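Local coordinates for peroxidase (Cellulomonas bogoriensis 69B4 = DSM 16987, PDB 6QZO), which binds heme b and, as a member of the DyP-type family, probably acts as a peroxidase that oxidises substrates at the expense of hydrogen peroxide, at residues T229-R234 with V329-D334; E290-R295 with R344-A349; R301-L306 with F339-R344. One frame throughout, in Å; residues are numbered along the deposited sequence.

Interaction 1 (T229-R234 with V329-D334); sequences TSMVVR and VTYQRD
Ser230 and Gln332 clasp each other where strands 229-238 and 323-332 run antiparallel as the two central strands of the C-terminal sheet, part of the ferredoxin-like fold of DyP-type peroxidases. Around this hydrogen-bonded pair, Gln332 O accepts from Ser230 N and, from the opposite face of its carbonyl plane, from Ser230 OG, a short approach of 2.5 Å from above the plane. The hydroxyl gets there because OG sits between the backbone N and the carbonyl carbon (chi1 71°). Gln332 starts the same way and then bends at chi2 (-81°), folding its amide back over the neighbouring strand; NE2 gives an in-plane bond of 2.9 Å to Ser230 OG. The other end of that amide is held as well, since Thr330 OG1 donates to a lone pair of Gln332 OE1, which fixes the flip of the group. Val232 packs its CB on Thr330 OG1 on this same face. Met231, Tyr331, Val233 and Val329 occupy the other face, toward strand 143-149, whose Gln146 takes the Tyr331 hydroxyl. There the extended Met231 chain runs alongside the phenol in an oblique Met-aromatic contact: Met231 SD lies 5.1 Å from the Tyr331 ring centroid, and Met231 CB is 3.7 Å from Tyr331 CE1.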
loop_
_atom_site.group_PDB
_atom_site.type_symbol
_atom_site.label_atom_id
_atom_site.label_comp_id
_atom_site.label_asym_id
_atom_site.label_seq_id
_atom_site.Cartn_x
_atom_site.Cartn_y
_atom_site.Cartn_z
ATOM N N THR A 229 22.479 16.158 5.415
ATOM C CA THR A 229 21.774 16.780 4.277
ATOM C C THR A 229 20.483 17.396 4.814
ATOM O O THR A 229 20.274 17.378 6.044
ATOM C CB THR A 229 21.555 15.744 3.158
ATOM O OG1 THR A 229 21.075 16.395 1.974
ATOM C CG2 THR A 229 20.594 14.645 3.560
ATOM N N SER A 230 19.689 17.959 3.910
ATOM C CA SER A 230 18.331 18.471 4.184
ATOM C C SER A 230 17.351 17.626 3.381
ATOM O O SER A 230 17.754 17.097 2.333
ATOM C CB SER A 230 18.217 19.924 3.843
ATOM O OG SER A 230 18.243 20.114 2.445
ATOM N N MET A 231 16.141 17.485 3.900
ATOM C CA MET A 231 15.060 16.675 3.305
ATOM C C MET A 231 13.820 17.556 3.182
ATOM O O MET A 231 13.460 18.193 4.176
ATOM C CB MET A 231 14.754 15.468 4.189
ATOM C CG MET A 231 13.500 14.718 3.784
ATOM S SD MET A 231 13.288 13.319 4.926
ATOM C CE MET A 231 11.606 12.867 4.543
ATOM N N VAL A 232 13.237 17.596 1.985
ATOM C CA VAL A 232 11.907 18.216 1.711
ATOM C C VAL A 232 10.934 17.084 1.381
ATOM O O VAL A 232 11.298 16.223 0.570
ATOM C CB VAL A 232 11.988 19.225 0.559
ATOM C CG1 VAL A 232 10.609 19.633 0.070
ATOM C CG2 VAL A 232 12.810 20.438 0.944
ATOM N N VAL A 233 9.749 17.114 1.994
ATOM C CA VAL A 233 8.591 16.261 1.631
ATOM C C VAL A 233 7.437 17.175 1.237
ATOM O O VAL A 233 6.900 17.852 2.133
ATOM C CB VAL A 233 8.187 15.333 2.787
ATOM C CG1 VAL A 233 7.011 14.446 2.438
ATOM C CG2 VAL A 233 9.359 14.482 3.226
ATOM N N ARG A 234 7.111 17.200 -0.061
ATOM C CA ARG A 234 5.857 17.780 -0.591
ATOM C C ARG A 234 4.932 16.625 -0.983
ATOM O O ARG A 234 5.340 15.777 -1.811
ATOM C CB ARG A 234 6.127 18.655 -1.812
ATOM C CG ARG A 234 7.128 19.769 -1.581
ATOM C CD ARG A 234 6.532 20.982 -0.907
ATOM N NE ARG A 234 5.867 21.881 -1.810
ATOM C CZ ARG A 234 5.352 23.054 -1.476
ATOM N NH1 ARG A 234 5.355 23.477 -0.219
ATOM N NH2 ARG A 234 4.802 23.779 -2.431
ATOM N N VAL A 329 9.808 13.658 -2.409
ATOM C CA VAL A 329 10.898 13.706 -1.390
ATOM C C VAL A 329 12.160 14.164 -2.115
ATOM O O VAL A 329 12.510 13.526 -3.121
ATOM C CB VAL A 329 11.101 12.323 -0.742
ATOM C CG1 VAL A 329 12.159 12.362 0.358
ATOM C CG2 VAL A 329 9.797 11.751 -0.200
ATOM N N THR A 330 12.801 15.246 -1.659
ATOM C CA THR A 330 14.090 15.740 -2.228
ATOM C C THR A 330 15.132 15.868 -1.113
ATOM O O THR A 330 14.755 16.158 0.025
ATOM C CB THR A 330 13.929 17.064 -2.981
ATOM O OG1 THR A 330 13.739 18.098 -2.015
ATOM C CG2 THR A 330 12.772 17.062 -3.960
ATOM N N TYR A 331 16.392 15.634 -1.464
ATOM C CA TYR A 331 17.582 15.796 -0.596
ATOM C C TYR A 331 18.568 16.760 -1.262
ATOM O O TYR A 331 18.808 16.641 -2.471
ATOM C CB TYR A 331 18.250 14.451 -0.338
ATOM C CG TYR A 331 17.405 13.485 0.446
ATOM C CD1 TYR A 331 17.307 13.581 1.822
ATOM C CD2 TYR A 331 16.728 12.458 -0.187
ATOM C CE1 TYR A 331 16.534 12.701 2.551
ATOM C CE2 TYR A 331 15.941 11.577 0.524
ATOM C CZ TYR A 331 15.846 11.697 1.901
ATOM O OH TYR A 331 15.109 10.796 2.619
ATOM N N GLN A 332 19.115 17.687 -0.475
ATOM C CA GLN A 332 20.052 18.746 -0.945
ATOM C C GLN A 332 20.840 19.290 0.255
ATOM O O GLN A 332 20.334 19.173 1.395
ATOM C CB GLN A 332 19.259 19.831 -1.679
ATOM C CG GLN A 332 18.134 20.450 -0.859
ATOM C CD GLN A 332 16.877 19.611 -0.836
ATOM O OE1 GLN A 332 16.341 19.223 -1.874
ATOM N NE2 GLN A 332 16.387 19.339 0.357
ATOM N N ARG A 333 22.026 19.865 0.028
ATOM C CA ARG A 333 22.863 20.450 1.114
ATOM C C ARG A 333 22.057 21.547 1.828
ATOM O O ARG A 333 22.041 21.534 3.059
ATOM C CB ARG A 333 24.189 21.000 0.572
ATOM C CG ARG A 333 25.165 21.460 1.651
ATOM C CD ARG A 333 26.413 22.169 1.128
ATOM N NE ARG A 333 26.439 22.600 -0.271
ATOM C CZ ARG A 333 26.020 23.782 -0.743
ATOM N NH1 ARG A 333 25.534 24.711 0.066
ATOM N NH2 ARG A 333 26.106 24.032 -2.035
ATOM N N ASP A 334 21.391 22.429 1.071
ATOM C CA ASP A 334 20.778 23.682 1.591
ATOM C C ASP A 334 19.450 23.931 0.866
ATOM O O ASP A 334 19.477 24.237 -0.336
ATOM C CB ASP A 334 21.767 24.848 1.464
ATOM C CG ASP A 334 21.268 26.202 1.952
ATOM O OD1 ASP A 334 20.036 26.373 2.104
ATOM O OD2 ASP A 334 22.119 27.090 2.156
#

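Interaction 2 (E290-R295 with R344-A349). With HEM (protoporphyrin IX containing Fe), chain I.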
loop_
_atom_site.group_PDB
_atom_site.type_symbol
_atom_site.label_atom_id
_atom_site.label_comp_id
_atom_site.label_asym_id
_atom_site.label_seq_id
_atom_site.Cartn_x
_atom_site.Cartn_y
_atom_site.Cartn_z
ATOM N N GLU A 290 6.739 27.476 -20.731
ATOM C CA GLU A 290 6.181 27.182 -19.383
ATOM C C GLU A 290 6.105 25.669 -19.148
ATOM O O GLU A 290 5.447 25.252 -18.192
ATOM C CB GLU A 290 4.818 27.862 -19.268
ATOM C CG GLU A 290 4.951 29.374 -19.150
ATOM C CD GLU A 290 3.653 30.136 -19.010
ATOM O OE1 GLU A 290 2.578 29.534 -19.274
ATOM O OE2 GLU A 290 3.727 31.301 -18.591
ATOM N N ALA A 291 6.779 24.883 -19.982
ATOM C CA ALA A 291 6.910 23.409 -19.854
ATOM C C ALA A 291 7.673 23.101 -18.561
ATOM O O ALA A 291 8.630 23.840 -18.256
ATOM C CB ALA A 291 7.619 22.831 -21.046
ATOM N N HIS A 292 7.276 22.041 -17.860
ATOM C CA HIS A 292 7.789 21.683 -16.515
ATOM C C HIS A 292 9.321 21.652 -16.534
ATOM O O HIS A 292 9.932 22.206 -15.618
ATOM C CB HIS A 292 7.174 20.353 -16.038
ATOM C CG HIS A 292 7.554 19.962 -14.645
ATOM N ND1 HIS A 292 7.242 20.735 -13.547
ATOM C CD2 HIS A 292 8.209 18.872 -14.169
ATOM C CE1 HIS A 292 7.698 20.147 -12.453
ATOM N NE2 HIS A 292 8.297 18.986 -12.803
ATOM N N ILE A 293 9.923 20.995 -17.521
ATOM C CA ILE A 293 11.381 20.685 -17.473
ATOM C C ILE A 293 12.174 21.930 -17.881
ATOM O O ILE A 293 13.380 21.982 -17.583
ATOM C CB ILE A 293 11.739 19.456 -18.332
ATOM C CG1 ILE A 293 11.613 19.731 -19.833
ATOM C CG2 ILE A 293 10.926 18.255 -17.889
ATOM C CD1 ILE A 293 12.299 18.706 -20.688
ATOM N N ARG A 294 11.541 22.885 -18.554
ATOM C CA ARG A 294 12.189 24.185 -18.853
ATOM C C ARG A 294 12.227 24.999 -17.556
ATOM O O ARG A 294 13.290 25.516 -17.226
ATOM C CB ARG A 294 11.450 24.925 -19.971
ATOM C CG ARG A 294 12.079 26.257 -20.341
ATOM C CD ARG A 294 11.224 27.017 -21.329
ATOM N NE ARG A 294 11.307 26.445 -22.660
ATOM C CZ ARG A 294 12.297 26.661 -23.526
ATOM N NH1 ARG A 294 13.324 27.434 -23.193
ATOM N NH2 ARG A 294 12.266 26.090 -24.725
ATOM N N ARG A 295 11.103 25.083 -16.853
ATOM C CA ARG A 295 10.939 25.942 -15.654
ATOM C C ARG A 295 11.682 25.329 -14.455
ATOM O O ARG A 295 12.071 26.102 -13.567
ATOM C CB ARG A 295 9.449 26.144 -15.357
ATOM C CG ARG A 295 8.702 26.879 -16.454
ATOM C CD ARG A 295 9.164 28.310 -16.607
ATOM N NE ARG A 295 8.863 29.093 -15.415
ATOM C CZ ARG A 295 9.326 30.313 -15.171
ATOM N NH1 ARG A 295 10.138 30.907 -16.033
ATOM N NH2 ARG A 295 9.001 30.918 -14.050
ATOM N N ARG A 344 10.100 28.235 -6.309
ATOM C CA ARG A 344 9.657 29.636 -6.532
ATOM C C ARG A 344 9.463 29.889 -8.034
ATOM O O ARG A 344 8.521 30.601 -8.395
ATOM C CB ARG A 344 10.656 30.641 -5.924
ATOM C CG ARG A 344 10.113 32.072 -5.850
ATOM C CD ARG A 344 10.277 32.925 -4.586
ATOM N NE ARG A 344 11.615 32.751 -4.063
ATOM C CZ ARG A 344 11.924 32.648 -2.778
ATOM N NH1 ARG A 344 10.999 32.780 -1.831
ATOM N NH2 ARG A 344 13.195 32.469 -2.412
ATOM N N ARG A 345 10.321 29.326 -8.876
ATOM C CA ARG A 345 10.247 29.490 -10.350
ATOM C C ARG A 345 9.016 28.743 -10.888
ATOM O O ARG A 345 8.329 29.312 -11.765
ATOM C CB ARG A 345 11.554 29.058 -11.024
ATOM C CG ARG A 345 11.728 29.603 -12.438
ATOM C CD ARG A 345 13.178 29.600 -12.899
ATOM N NE ARG A 345 13.748 28.277 -12.720
ATOM C CZ ARG A 345 14.792 27.943 -11.937
ATOM N NH1 ARG A 345 15.493 28.831 -11.233
ATOM N NH2 ARG A 345 15.169 26.667 -11.921
ATOM N N LEU A 346 8.709 27.552 -10.354
ATOM C CA LEU A 346 7.502 26.776 -10.752
ATOM C C LEU A 346 6.237 27.499 -10.280
ATOM O O LEU A 346 5.252 27.491 -11.024
ATOM C CB LEU A 346 7.558 25.365 -10.164
ATOM C CG LEU A 346 8.741 24.521 -10.628
ATOM C CD1 LEU A 346 8.522 23.066 -10.267
ATOM C CD2 LEU A 346 8.977 24.677 -12.131
ATOM N N ASP A 347 6.257 28.097 -9.088
ATOM C CA ASP A 347 5.100 28.875 -8.584
ATOM C C ASP A 347 4.795 29.999 -9.581
ATOM O O ASP A 347 3.620 30.223 -9.836
ATOM C CB ASP A 347 5.340 29.452 -7.184
ATOM C CG ASP A 347 4.190 30.311 -6.695
ATOM O OD1 ASP A 347 3.080 29.783 -6.568
ATOM O OD2 ASP A 347 4.420 31.506 -6.460
ATOM N N ALA A 348 5.826 30.680 -10.097
ATOM C CA ALA A 348 5.690 31.860 -10.988
ATOM C C ALA A 348 5.064 31.430 -12.324
ATOM O O ALA A 348 4.181 32.158 -12.815
ATOM C CB ALA A 348 7.020 32.543 -11.183
ATOM N N ALA A 349 5.475 30.290 -12.886
ATOM C CA ALA A 349 4.908 29.725 -14.131
ATOM C C ALA A 349 5.331 28.264 -14.316
ATOM O O ALA A 349 6.533 27.977 -14.298
ATOM C CB ALA A 349 5.318 30.564 -15.322
HETATM C CHA HEM I . 11.326 16.702 -13.957
HETATM C CHB HEM I . 6.850 15.234 -12.974
HETATM C CHC HEM I . 6.694 18.267 -9.217
HETATM C CHD HEM I . 11.314 19.431 -9.951
HETATM C C1A HEM I . 10.113 16.074 -14.021
HETATM C C2A HEM I . 9.705 15.218 -15.085
HETATM C C3A HEM I . 8.437 14.820 -14.809
HETATM C C4A HEM I . 8.078 15.397 -13.572
HETATM C CMA HEM I . 7.555 13.911 -15.643
HETATM C CAA HEM I . 10.499 14.862 -16.330
HETATM C CBA HEM I . 11.379 13.623 -16.167
HETATM C CGA HEM I . 12.537 13.950 -15.281
HETATM O O1A HEM I . 12.402 13.715 -14.047
HETATM O O2A HEM I . 13.585 14.454 -15.772
HETATM C C1B HEM I . 6.440 15.957 -11.861
HETATM C C2B HEM I . 5.139 15.809 -11.309
HETATM C C3B HEM I . 5.076 16.670 -10.240
HETATM C C4B HEM I . 6.386 17.332 -10.193
HETATM C CMB HEM I . 4.052 14.860 -11.808
HETATM C CAB HEM I . 4.010 16.895 -9.244
HETATM C CBB HEM I . 2.957 16.093 -9.090
HETATM C C1C HEM I . 7.932 18.846 -9.069
HETATM C C2C HEM I . 8.247 19.767 -8.071
HETATM C C3C HEM I . 9.561 20.134 -8.245
HETATM C C4C HEM I . 10.055 19.395 -9.393
HETATM C CMC HEM I . 7.367 20.316 -6.982
HETATM C CAC HEM I . 10.104 21.113 -7.267
HETATM C CBC HEM I . 11.321 21.583 -7.245
HETATM C C1D HEM I . 11.678 18.758 -11.136
HETATM C C2D HEM I . 13.030 18.859 -11.713
HETATM C C3D HEM I . 13.030 18.119 -12.837
HETATM C C4D HEM I . 11.671 17.559 -12.924
HETATM C CMD HEM I . 14.231 19.653 -11.229
HETATM C CAD HEM I . 14.209 17.913 -13.796
HETATM C CBD HEM I . 14.213 18.997 -14.895
HETATM C CGD HEM I . 15.373 18.931 -15.882
HETATM O O1D HEM I . 16.497 19.381 -15.575
HETATM O O2D HEM I . 15.222 18.458 -17.044
HETATM N NA HEM I . 9.108 16.171 -13.105
HETATM N NB HEM I . 7.137 16.867 -11.179
HETATM N NC HEM I . 9.015 18.628 -9.869
HETATM N ND HEM I . 10.912 17.969 -11.902
HETATM FE FE HEM I . 9.109 17.475 -11.611
#
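With CG anti to the carbonyl carbon (chi1 -63°) and further bends at chi2 and chi3, the side chain of Arg295 curls onto the end of helix 340-348, where two backbone carbonyls receive it. Arg295 NE donates to Ala349 O at 2.8 Å, and Arg295 NH2 to Arg345 O at 2.9 Å; both acceptors are tilted out of the guanidinium plane. Arg345 O also takes the helical bond from Ala349 N, on the opposite face of its plane. Arg345 CG and Ala349 CB lie over opposite faces of the Arg295 guanidinium, sandwiching it. Arg345 returns the grip: its chain bends at chi3 (53°) and NE donates to Arg295 O at 2.9 Å, nearly in its own guanidinium plane. The two guanidinium planes are nearly perpendicular (86°), so the arginines do not stack. Deeper in, Leu346 puts CD2 on Arg295 CB and turns CD1 inward, where Leu346 CD1 is 3.7 Å from both His292 CE1 and HEM C3C. His292 is the axial ligand, its NE2 2.1 Å from the heme iron, and its ND1 is hydrogen-bonded to Asp350. The contact thus clamps the short helix 292-296, which carries the axial histidine and packs on helix 248-255, against the C-terminal end of helix 340-348.

Interaction 3 (R301-L306 with F339-R344); sequences REETFL and FTPVQR. With HEM (protoporphyrin IX containing Fe), chain I.
Phe305 and Phe339 meet in an edge-to-face pair, with the edge of Phe339 directed at the face of Phe305. Phe339 CD1 stands over the centre of the Phe305 ring, 3.9 Å from Phe305 CE2; the centroids are 5.2 Å apart and the planes inclined at 56°. Val342 comes at Phe305 from the opposite direction and meets its rim near the ring plane, Val342 CG2 lying 3.8 Å from Phe305 CE2. These three side chains gather round a heme vinyl group. Its terminal carbon, HEM CBC, is 3.4 Å from Val342 CG1 and 3.5 Å from Phe339 CE1, and Phe305 CZ comes close to it as well.

The torsions explain how the rings reach one another. Phe305 carries CG between its backbone N and carbonyl carbon (chi1 37°), which throws the ring from the extended loop toward the helix. Phe339 has CG anti to its backbone N (chi1 178°), and its ring reaches in beside the vinyl. Behind them lies the sheet: Phe305 rests on Thr330 and Gln332, and Phe339 on Thr330, Phe328 and Val232.

Farther out, Glu303 is the centre of an inverse gamma turn that redirects the loop. Glu303 O is 3.6 Å from Val342 CG2, while the extended side chain crosses Pro341 and brings Glu303 OE2 to 3.7 Å from Pro341 CB. The other carboxylate oxygen, OE1, forms a salt bridge with Arg345 NH1, one helical turn beyond Pro341, and accepts from Thr299 N, tying the turn to the helix. Glu302 O receives a bond from Gln338 NE2.

Phe305, Phe339 and Val342 form an apolar wall at a vinyl edge of the heme pocket, built from a loop and a helix against the sheet in the C-terminal half of the DyP-type fold.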
loop_
_atom_site.group_PDB
_atom_site.type_symbol
_atom_site.label_atom_id
_atom_site.label_comp_id
_atom_site.label_asym_id
_atom_site.label_seq_id
_atom_site.Cartn_x
_atom_site.Cartn_y
_atom_site.Cartn_z
ATOM N N ARG A 301 24.371 26.337 -11.022
ATOM C CA ARG A 301 24.860 24.979 -10.671
ATOM C C ARG A 301 24.086 24.441 -9.455
ATOM O O ARG A 301 23.690 23.248 -9.507
ATOM C CB ARG A 301 26.354 24.986 -10.371
ATOM C CG ARG A 301 26.861 23.651 -9.842
ATOM C CD ARG A 301 28.357 23.483 -10.004
ATOM N NE ARG A 301 28.709 22.122 -9.617
ATOM C CZ ARG A 301 28.904 21.707 -8.363
ATOM N NH1 ARG A 301 28.807 22.550 -7.343
ATOM N NH2 ARG A 301 29.222 20.446 -8.132
ATOM N N GLU A 302 23.854 25.265 -8.428
ATOM C CA GLU A 302 23.375 24.791 -7.100
ATOM C C GLU A 302 21.854 24.564 -7.102
ATOM O O GLU A 302 21.379 23.912 -6.156
ATOM C CB GLU A 302 23.843 25.727 -5.977
ATOM C CG GLU A 302 23.259 27.126 -6.008
ATOM C CD GLU A 302 23.948 28.182 -6.850
ATOM O OE1 GLU A 302 25.059 27.881 -7.377
ATOM O OE2 GLU A 302 23.358 29.289 -6.975
ATOM N N GLU A 303 21.130 25.021 -8.129
ATOM C CA GLU A 303 19.647 24.924 -8.217
ATOM C C GLU A 303 19.237 23.525 -8.726
ATOM O O GLU A 303 18.512 23.431 -9.728
ATOM C CB GLU A 303 19.095 26.034 -9.113
ATOM C CG GLU A 303 19.240 27.411 -8.516
ATOM C CD GLU A 303 18.589 28.500 -9.351
ATOM O OE1 GLU A 303 18.223 28.197 -10.508
ATOM O OE2 GLU A 303 18.410 29.636 -8.840
ATOM N N THR A 304 19.657 22.488 -8.007
ATOM C CA THR A 304 19.423 21.054 -8.298
ATOM C C THR A 304 19.323 20.318 -6.958
ATOM O O THR A 304 19.725 20.901 -5.924
ATOM C CB THR A 304 20.512 20.522 -9.232
ATOM O OG1 THR A 304 20.167 19.209 -9.684
ATOM C CG2 THR A 304 21.871 20.490 -8.574
ATOM N N PHE A 305 18.781 19.104 -6.958
ATOM C CA PHE A 305 18.570 18.292 -5.739
ATOM C C PHE A 305 18.284 16.850 -6.165
ATOM O O PHE A 305 17.871 16.631 -7.326
ATOM C CB PHE A 305 17.439 18.888 -4.887
ATOM C CG PHE A 305 16.298 19.452 -5.688
ATOM C CD1 PHE A 305 15.300 18.628 -6.185
ATOM C CD2 PHE A 305 16.256 20.802 -5.989
ATOM C CE1 PHE A 305 14.273 19.145 -6.959
ATOM C CE2 PHE A 305 15.231 21.318 -6.761
ATOM C CZ PHE A 305 14.239 20.490 -7.240
ATOM N N LEU A 306 18.547 15.904 -5.262
ATOM C CA LEU A 306 18.244 14.467 -5.466
ATOM C C LEU A 306 16.745 14.257 -5.224
ATOM O O LEU A 306 16.328 14.214 -4.045
ATOM C CB LEU A 306 19.086 13.615 -4.515
ATOM C CG LEU A 306 18.947 12.102 -4.697
ATOM C CD1 LEU A 306 19.298 11.680 -6.123
ATOM C CD2 LEU A 306 19.775 11.358 -3.671
ATOM N N PHE A 339 16.610 24.100 -3.373
ATOM C CA PHE A 339 15.211 23.680 -3.662
ATOM C C PHE A 339 14.319 24.906 -3.887
ATOM O O PHE A 339 13.694 25.025 -4.965
ATOM C CB PHE A 339 14.643 22.782 -2.559
ATOM C CG PHE A 339 13.207 22.387 -2.803
ATOM C CD1 PHE A 339 12.892 21.307 -3.608
ATOM C CD2 PHE A 339 12.170 23.126 -2.250
ATOM C CE1 PHE A 339 11.571 20.954 -3.836
ATOM C CE2 PHE A 339 10.844 22.779 -2.502
ATOM C CZ PHE A 339 10.547 21.687 -3.287
ATOM N N THR A 340 14.260 25.789 -2.899
ATOM C CA THR A 340 13.274 26.900 -2.816
ATOM C C THR A 340 13.304 27.786 -4.059
ATOM O O THR A 340 12.250 28.229 -4.505
ATOM C CB THR A 340 13.495 27.697 -1.533
ATOM O OG1 THR A 340 13.351 26.719 -0.507
ATOM C CG2 THR A 340 12.526 28.838 -1.358
ATOM N N PRO A 341 14.476 28.135 -4.628
ATOM C CA PRO A 341 14.517 28.915 -5.863
ATOM C C PRO A 341 13.846 28.201 -7.046
ATOM O O PRO A 341 13.269 28.877 -7.890
ATOM C CB PRO A 341 16.022 29.110 -6.129
ATOM C CG PRO A 341 16.650 28.956 -4.755
ATOM C CD PRO A 341 15.824 27.870 -4.096
ATOM N N VAL A 342 13.921 26.863 -7.087
ATOM C CA VAL A 342 13.257 26.054 -8.158
ATOM C C VAL A 342 11.748 26.065 -7.894
ATOM O O VAL A 342 10.987 26.426 -8.818
ATOM C CB VAL A 342 13.816 24.627 -8.257
ATOM C CG1 VAL A 342 13.015 23.790 -9.239
ATOM C CG2 VAL A 342 15.291 24.622 -8.627
ATOM N N GLN A 343 11.333 25.733 -6.670
ATOM C CA GLN A 343 9.905 25.781 -6.252
ATOM C C GLN A 343 9.336 27.174 -6.559
ATOM O O GLN A 343 8.194 27.232 -7.053
ATOM C CB GLN A 343 9.747 25.429 -4.776
ATOM C CG GLN A 343 8.300 25.301 -4.327
ATOM C CD GLN A 343 7.530 24.298 -5.162
ATOM O OE1 GLN A 343 7.613 23.078 -4.961
ATOM N NE2 GLN A 343 6.789 24.803 -6.139
ATOM N N ARG A 344 10.100 28.235 -6.309
ATOM C CA ARG A 344 9.657 29.636 -6.532
ATOM C C ARG A 344 9.463 29.889 -8.034
ATOM O O ARG A 344 8.521 30.601 -8.395
ATOM C CB ARG A 344 10.656 30.641 -5.924
ATOM C CG ARG A 344 10.113 32.072 -5.850
ATOM C CD ARG A 344 10.277 32.925 -4.586
ATOM N NE ARG A 344 11.615 32.751 -4.063
ATOM C CZ ARG A 344 11.924 32.648 -2.778
ATOM N NH1 ARG A 344 10.999 32.780 -1.831
ATOM N NH2 ARG A 344 13.195 32.469 -2.412
HETATM C CHA HEM I . 11.326 16.702 -13.957
HETATM C CHB HEM I . 6.850 15.234 -12.974
HETATM C CHC HEM I . 6.694 18.267 -9.217
HETATM C CHD HEM I . 11.314 19.431 -9.951
HETATM C C1A HEM I . 10.113 16.074 -14.021
HETATM C C2A HEM I . 9.705 15.218 -15.085
HETATM C C3A HEM I . 8.437 14.820 -14.809
HETATM C C4A HEM I . 8.078 15.397 -13.572
HETATM C CMA HEM I . 7.555 13.911 -15.643
HETATM C CAA HEM I . 10.499 14.862 -16.330
HETATM C CBA HEM I . 11.379 13.623 -16.167
HETATM C CGA HEM I . 12.537 13.950 -15.281
HETATM O O1A HEM I . 12.402 13.715 -14.047
HETATM O O2A HEM I . 13.585 14.454 -15.772
HETATM C C1B HEM I . 6.440 15.957 -11.861
HETATM C C2B HEM I . 5.139 15.809 -11.309
HETATM C C3B HEM I . 5.076 16.670 -10.240
HETATM C C4B HEM I . 6.386 17.332 -10.193
HETATM C CMB HEM I . 4.052 14.860 -11.808
HETATM C CAB HEM I . 4.010 16.895 -9.244
HETATM C CBB HEM I . 2.957 16.093 -9.090
HETATM C C1C HEM I . 7.932 18.846 -9.069
HETATM C C2C HEM I . 8.247 19.767 -8.071
HETATM C C3C HEM I . 9.561 20.134 -8.245
HETATM C C4C HEM I . 10.055 19.395 -9.393
HETATM C CMC HEM I . 7.367 20.316 -6.982
HETATM C CAC HEM I . 10.104 21.113 -7.267
HETATM C CBC HEM I . 11.321 21.583 -7.245
HETATM C C1D HEM I . 11.678 18.758 -11.136
HETATM C C2D HEM I . 13.030 18.859 -11.713
HETATM C C3D HEM I . 13.030 18.119 -12.837
HETATM C C4D HEM I . 11.671 17.559 -12.924
HETATM C CMD HEM I . 14.231 19.653 -11.229
HETATM C CAD HEM I . 14.209 17.913 -13.796
HETATM C CBD HEM I . 14.213 18.997 -14.895
HETATM C CGD HEM I . 15.373 18.931 -15.882
HETATM O O1D HEM I . 16.497 19.381 -15.575
HETATM O O2D HEM I . 15.222 18.458 -17.044
HETATM N NA HEM I . 9.108 16.171 -13.105
HETATM N NB HEM I . 7.137 16.867 -11.179
HETATM N NC HEM I . 9.015 18.628 -9.869
HETATM N ND HEM I . 10.912 17.969 -11.902
HETATM FE FE HEM I . 9.109 17.475 -11.611
#

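The three contacts lie within the C-terminal half of the DyP-type fold, and their six segments come in the order 229-234, 290-295, 301-306, 329-334, 339-344, 344-349. Interaction 3 is therefore nested inside the loop closed by interaction 2, while interaction 1 alternates with both. Interactions 2 and 3 share helix 340-348 and Arg344, have centres 12 Å apart, touch through a salt bridge and both reach the heme. Interactions 1 and 3, 10 Å apart between centres, are joined by a probable hydrogen bond between Tyr331 O and Leu306 N (2.9 Å). Interactions 1 and 2 do not touch, their centres being 19 Å apart. The series thus leads from the sheet core through the vinyl edge to the side of the heme iron bound by the axial histidine.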